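Side-chain contacts in peroxiredoxin PRX1, mitochondrial (Saccharomyces cerevisiae, PDB 5YKJ), which reduces peroxides as a mitochondrial 1-Cys peroxiredoxin whose oxidised thiol is probably resolved through the glutathione and thioredoxin systems: residues E77-I80 with Q81-E85; R102-A105 with F106-M110. All coordinates share one frame; numbering follows the deposited sequence.

Interaction 1: E77-I80 with Q81-E85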
loop_
_atom_site.group_PDB
_atom_site.type_symbol
_atom_site.label_atom_id
_atom_site.label_comp_id
_atom_site.label_asym_id
_atom_site.label_seq_id
_atom_site.Cartn_x
_atom_site.Cartn_y
_atom_site.Cartn_z
ATOM N N GLU A 77 -19.621 7.438 1.196
ATOM C CA GLU A 77 -20.640 6.420 1.266
ATOM C C GLU A 77 -21.397 6.252 -0.051
ATOM O O GLU A 77 -21.599 5.154 -0.473
ATOM C CB GLU A 77 -21.584 6.715 2.424
ATOM C CG GLU A 77 -21.019 6.264 3.759
ATOM C CD GLU A 77 -21.728 6.824 4.979
ATOM O OE1 GLU A 77 -22.506 7.724 4.865
ATOM O OE2 GLU A 77 -21.396 6.394 6.069
ATOM N N LYS A 78 -21.760 7.359 -0.679
ATOM C CA LYS A 78 -22.415 7.322 -1.964
ATOM C C LYS A 78 -21.494 6.731 -3.037
ATOM O O LYS A 78 -21.903 5.990 -3.854
ATOM C CB LYS A 78 -22.837 8.716 -2.427
ATOM C CG LYS A 78 -23.812 9.436 -1.535
ATOM C CD LYS A 78 -24.033 10.906 -1.960
ATOM C CE LYS A 78 -22.758 11.775 -2.096
ATOM N NZ LYS A 78 -22.763 13.202 -1.577
ATOM N N TRP A 79 -20.216 7.107 -2.975
ATOM C CA TRP A 79 -19.228 6.603 -3.915
ATOM C C TRP A 79 -19.110 5.081 -3.770
ATOM O O TRP A 79 -19.071 4.403 -4.715
ATOM C CB TRP A 79 -17.882 7.296 -3.655
ATOM C CG TRP A 79 -16.806 7.064 -4.681
ATOM C CD1 TRP A 79 -16.986 6.823 -5.980
ATOM C CD2 TRP A 79 -15.407 7.071 -4.469
ATOM N NE1 TRP A 79 -15.802 6.652 -6.601
ATOM C CE2 TRP A 79 -14.817 6.781 -5.679
ATOM C CE3 TRP A 79 -14.611 7.229 -3.363
ATOM C CZ2 TRP A 79 -13.457 6.699 -5.838
ATOM C CZ3 TRP A 79 -13.255 7.155 -3.521
ATOM C CH2 TRP A 79 -12.697 6.887 -4.748
ATOM N N ILE A 80 -19.097 4.607 -2.536
ATOM C CA ILE A 80 -19.012 3.160 -2.334
ATOM C C ILE A 80 -20.204 2.415 -2.945
ATOM O O ILE A 80 -20.046 1.350 -3.348
ATOM C CB ILE A 80 -18.787 2.804 -0.855
ATOM C CG1 ILE A 80 -17.316 2.964 -0.509
ATOM C CG2 ILE A 80 -19.220 1.397 -0.483
ATOM C CD1 ILE A 80 -17.127 2.750 0.955
ATOM N N GLN A 81 -21.366 3.035 -2.933
ATOM C CA GLN A 81 -22.521 2.412 -3.543
ATOM C C GLN A 81 -22.284 2.247 -5.040
ATOM O O GLN A 81 -22.609 1.243 -5.580
ATOM C CB GLN A 81 -23.823 3.164 -3.215
ATOM C CG GLN A 81 -24.157 3.211 -1.747
ATOM C CD GLN A 81 -25.368 4.039 -1.395
ATOM O OE1 GLN A 81 -26.270 4.130 -2.124
ATOM N NE2 GLN A 81 -25.341 4.649 -0.260
ATOM N N ASP A 82 -21.718 3.246 -5.679
ATOM C CA ASP A 82 -21.426 3.135 -7.089
ATOM C C ASP A 82 -20.364 2.048 -7.338
ATOM O O ASP A 82 -20.475 1.276 -8.214
ATOM C CB ASP A 82 -20.893 4.468 -7.604
ATOM C CG ASP A 82 -21.971 5.440 -8.009
ATOM O OD1 ASP A 82 -23.115 5.158 -7.791
ATOM O OD2 ASP A 82 -21.572 6.429 -8.581
ATOM N N ILE A 83 -19.347 2.042 -6.492
ATOM C CA ILE A 83 -18.262 1.070 -6.610
ATOM C C ILE A 83 -18.800 -0.372 -6.466
ATOM O O ILE A 83 -18.435 -1.223 -7.201
ATOM C CB ILE A 83 -17.131 1.356 -5.582
ATOM C CG1 ILE A 83 -16.316 2.613 -5.926
ATOM C CG2 ILE A 83 -16.177 0.154 -5.445
ATOM C CD1 ILE A 83 -15.761 3.386 -4.771
ATOM N N LYS A 84 -19.716 -0.592 -5.539
ATOM C CA LYS A 84 -20.295 -1.902 -5.369
ATOM C C LYS A 84 -20.967 -2.340 -6.684
ATOM O O LYS A 84 -20.782 -3.430 -7.144
ATOM C CB LYS A 84 -21.300 -1.926 -4.164
ATOM C CG LYS A 84 -20.637 -1.913 -2.800
ATOM C CD LYS A 84 -21.594 -2.085 -1.623
ATOM C CE LYS A 84 -22.766 -1.128 -1.603
ATOM N NZ LYS A 84 -23.746 -1.557 -0.550
ATOM N N GLU A 85 -21.711 -1.434 -7.268
ATOM C CA GLU A 85 -22.380 -1.709 -8.527
ATOM C C GLU A 85 -21.445 -1.976 -9.672
ATOM O O GLU A 85 -21.653 -2.889 -10.410
ATOM C CB GLU A 85 -23.336 -0.570 -8.917
ATOM C CG GLU A 85 -24.330 -0.189 -7.843
ATOM C CD GLU A 85 -25.042 1.138 -8.066
ATOM O OE1 GLU A 85 -25.005 1.633 -9.195
ATOM O OE2 GLU A 85 -25.667 1.651 -7.117
HETATM O O HOH W 1 -24.325 6.368 -5.363
#
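One turn apart on helix 73-87, the helix of a beta-alpha-beta unit in the thioredoxin-like fold, W79 and I83 make a CH-pi contact. The methyl CD1 of I83 lies 3.6 Å from the centroid of the five-membered ring of W79, only 6° off the ring normal, so it presses squarely on one face; its nearest ring atom is CE2. The indole reaches this place because W79 CG is anti to its backbone N (chi1 -170°), while I83 CG1 runs beside its own N, bringing CD1 back along the helix. Beneath them the backbone bond from I83 N to W79 O, 3.0 Å long, sets the spacing. Further round the helix, K84 N bonds to I80 O at 2.9 Å, and the CG of K84 passes 3.4 Å from I80 O. The indole is buried and held through NE1, hydrogen-bonded to T45 OG1; F40 meets the ring, and V48 of helix 46-53 touches both W79 and I83. A leucine in place of W79 would probably leave T45 OG1 without its indole partner and open a gap beside I83 CD1. A water bridges the turn, 2.9 Å from K78 O and 3.0 Å from D82 OD1, though it has more acceptors in reach than protons to give.

Interaction 2: R102-A105 with F106-M110; sequences RNVA and FLYDM
Helix 103-107 is short and closed by a Schellman motif: M110 N bonds to A105 O at 3.0 Å, D109 N bonds to F106 O, and D109, the C-prime residue, turns the chain with a positive phi of 66°. A105 O also receives a weak bond from Y108 N, while V104 O takes a stronger one from the same N-H at 3.0 Å. M110 bends at chi3 (-76°), which folds its methyl CE back to 3.9 Å from A105 CA and 4.3 Å from A105 CB. Y108 meets V104 at one point, CD1 4.2 Å from V104 CG1, and V104 O lies at the ring's edge, near its plane, 3.6 Å from CD1. At the other end R102 is the N-cap residue, and D99 receives the N-H groups of V104 and A105 on its two carboxylate oxygens. The R102 guanidinium reaches the carbonyls of F116 and K117 and the hydroxyl of S123. Y108 bonds through OH to P9 O and meets F131 of strand 129-133 edge-to-face; with Y108 touching L33 and M110 touching S35, the helix end rests against strand 30-36 of the central sheet.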
loop_
_atom_site.group_PDB
_atom_site.type_symbol
_atom_site.label_atom_id
_atom_site.label_comp_id
_atom_site.label_asym_id
_atom_site.label_seq_id
_atom_site.Cartn_x
_atom_site.Cartn_y
_atom_site.Cartn_z
ATOM N N ARG A 102 -8.091 17.947 3.857
ATOM C CA ARG A 102 -6.772 17.523 3.458
ATOM C C ARG A 102 -5.804 17.357 4.612
ATOM O O ARG A 102 -4.647 17.319 4.385
ATOM C CB ARG A 102 -6.104 18.503 2.463
ATOM C CG ARG A 102 -6.879 19.029 1.335
ATOM C CD ARG A 102 -6.243 20.335 0.863
ATOM N NE ARG A 102 -7.134 20.949 -0.066
ATOM C CZ ARG A 102 -6.845 21.463 -1.233
ATOM N NH1 ARG A 102 -5.626 21.536 -1.685
ATOM N NH2 ARG A 102 -7.837 21.919 -1.918
ATOM N N ASN A 103 -6.318 17.242 5.811
ATOM C CA ASN A 103 -5.441 17.133 6.945
ATOM C C ASN A 103 -4.539 15.863 6.929
ATOM O O ASN A 103 -3.400 15.922 7.249
ATOM C CB ASN A 103 -6.251 17.212 8.280
ATOM C CG ASN A 103 -7.113 18.454 8.382
ATOM O OD1 ASN A 103 -6.685 19.491 8.174
ATOM N ND2 ASN A 103 -8.320 18.276 8.691
ATOM N N VAL A 104 -5.139 14.729 6.604
ATOM C CA VAL A 104 -4.395 13.476 6.541
ATOM C C VAL A 104 -3.429 13.449 5.334
ATOM O O VAL A 104 -2.366 12.998 5.418
ATOM C CB VAL A 104 -5.294 12.211 6.587
ATOM C CG1 VAL A 104 -4.500 10.903 6.521
ATOM C CG2 VAL A 104 -6.185 12.246 7.800
ATOM N N ALA A 105 -3.892 13.998 4.228
ATOM C CA ALA A 105 -3.058 14.084 3.049
ATOM C C ALA A 105 -1.813 14.914 3.328
ATOM O O ALA A 105 -0.786 14.622 2.894
ATOM C CB ALA A 105 -3.843 14.723 1.913
ATOM N N PHE A 106 -2.020 15.988 4.067
ATOM C CA PHE A 106 -0.967 16.889 4.481
ATOM C C PHE A 106 0.025 16.173 5.398
ATOM O O PHE A 106 1.191 16.264 5.224
ATOM C CB PHE A 106 -1.584 18.131 5.159
ATOM C CG PHE A 106 -0.579 19.147 5.666
ATOM C CD1 PHE A 106 0.201 19.888 4.833
ATOM C CD2 PHE A 106 -0.473 19.353 7.007
ATOM C CE1 PHE A 106 1.088 20.781 5.344
ATOM C CE2 PHE A 106 0.397 20.264 7.503
ATOM C CZ PHE A 106 1.181 20.974 6.677
ATOM N N LEU A 107 -0.534 15.404 6.324
ATOM C CA LEU A 107 0.268 14.645 7.249
ATOM C C LEU A 107 1.163 13.626 6.516
ATOM O O LEU A 107 2.188 13.296 6.961
ATOM C CB LEU A 107 -0.621 13.937 8.268
ATOM C CG LEU A 107 0.007 12.953 9.222
ATOM C CD1 LEU A 107 0.862 13.706 10.229
ATOM C CD2 LEU A 107 -1.076 12.185 9.937
ATOM N N TYR A 108 0.669 13.183 5.386
ATOM C CA TYR A 108 1.380 12.219 4.571
ATOM C C TYR A 108 2.209 12.808 3.429
ATOM O O TYR A 108 2.618 12.122 2.583
ATOM C CB TYR A 108 0.470 11.036 4.142
ATOM C CG TYR A 108 0.400 9.954 5.183
ATOM C CD1 TYR A 108 -0.336 10.130 6.319
ATOM C CD2 TYR A 108 1.099 8.775 5.024
ATOM C CE1 TYR A 108 -0.362 9.168 7.304
ATOM C CE2 TYR A 108 1.082 7.815 5.998
ATOM C CZ TYR A 108 0.340 8.007 7.125
ATOM O OH TYR A 108 0.334 7.054 8.050
ATOM N N ASP A 109 2.374 14.119 3.515
ATOM C CA ASP A 109 3.201 14.902 2.613
ATOM C C ASP A 109 2.764 14.996 1.149
ATOM O O ASP A 109 3.542 15.327 0.318
ATOM C CB ASP A 109 4.661 14.441 2.689
ATOM C CG ASP A 109 5.358 14.850 3.988
ATOM O OD1 ASP A 109 5.023 15.815 4.588
ATOM O OD2 ASP A 109 6.282 14.180 4.380
ATOM N N MET A 110 1.508 14.708 0.905
ATOM C CA MET A 110 0.991 14.787 -0.434
ATOM C C MET A 110 0.551 16.178 -0.882
ATOM O O MET A 110 0.403 16.399 -2.044
ATOM C CB MET A 110 -0.111 13.792 -0.650
ATOM C CG MET A 110 0.428 12.420 -0.547
ATOM S SD MET A 110 -0.875 11.140 -0.800
ATOM C CE MET A 110 -1.783 11.143 0.773
#

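How the interactions relate
Interactions 1 and 2 follow in series along the chain, joined by strand 96-98, an outer strand of the central mixed sheet. Their centres are 24 Å apart and their nearest atoms about 13 Å, so they do not touch. Interaction 1 lies nearer the redox centre in sequence and in partners: W79 bonds to T45, the neighbour of C44, which is found as S-hydroxycysteine in this crystal, and V48 belongs to the helix that follows. This is consistent with a second-shell position for the indole around the probable peroxidatic cysteine. In residues 102-110 the buried Y108 and M110 touch the central sheet, while the exposed D109 bonds through OD2 to L2 N of the N-terminal segment.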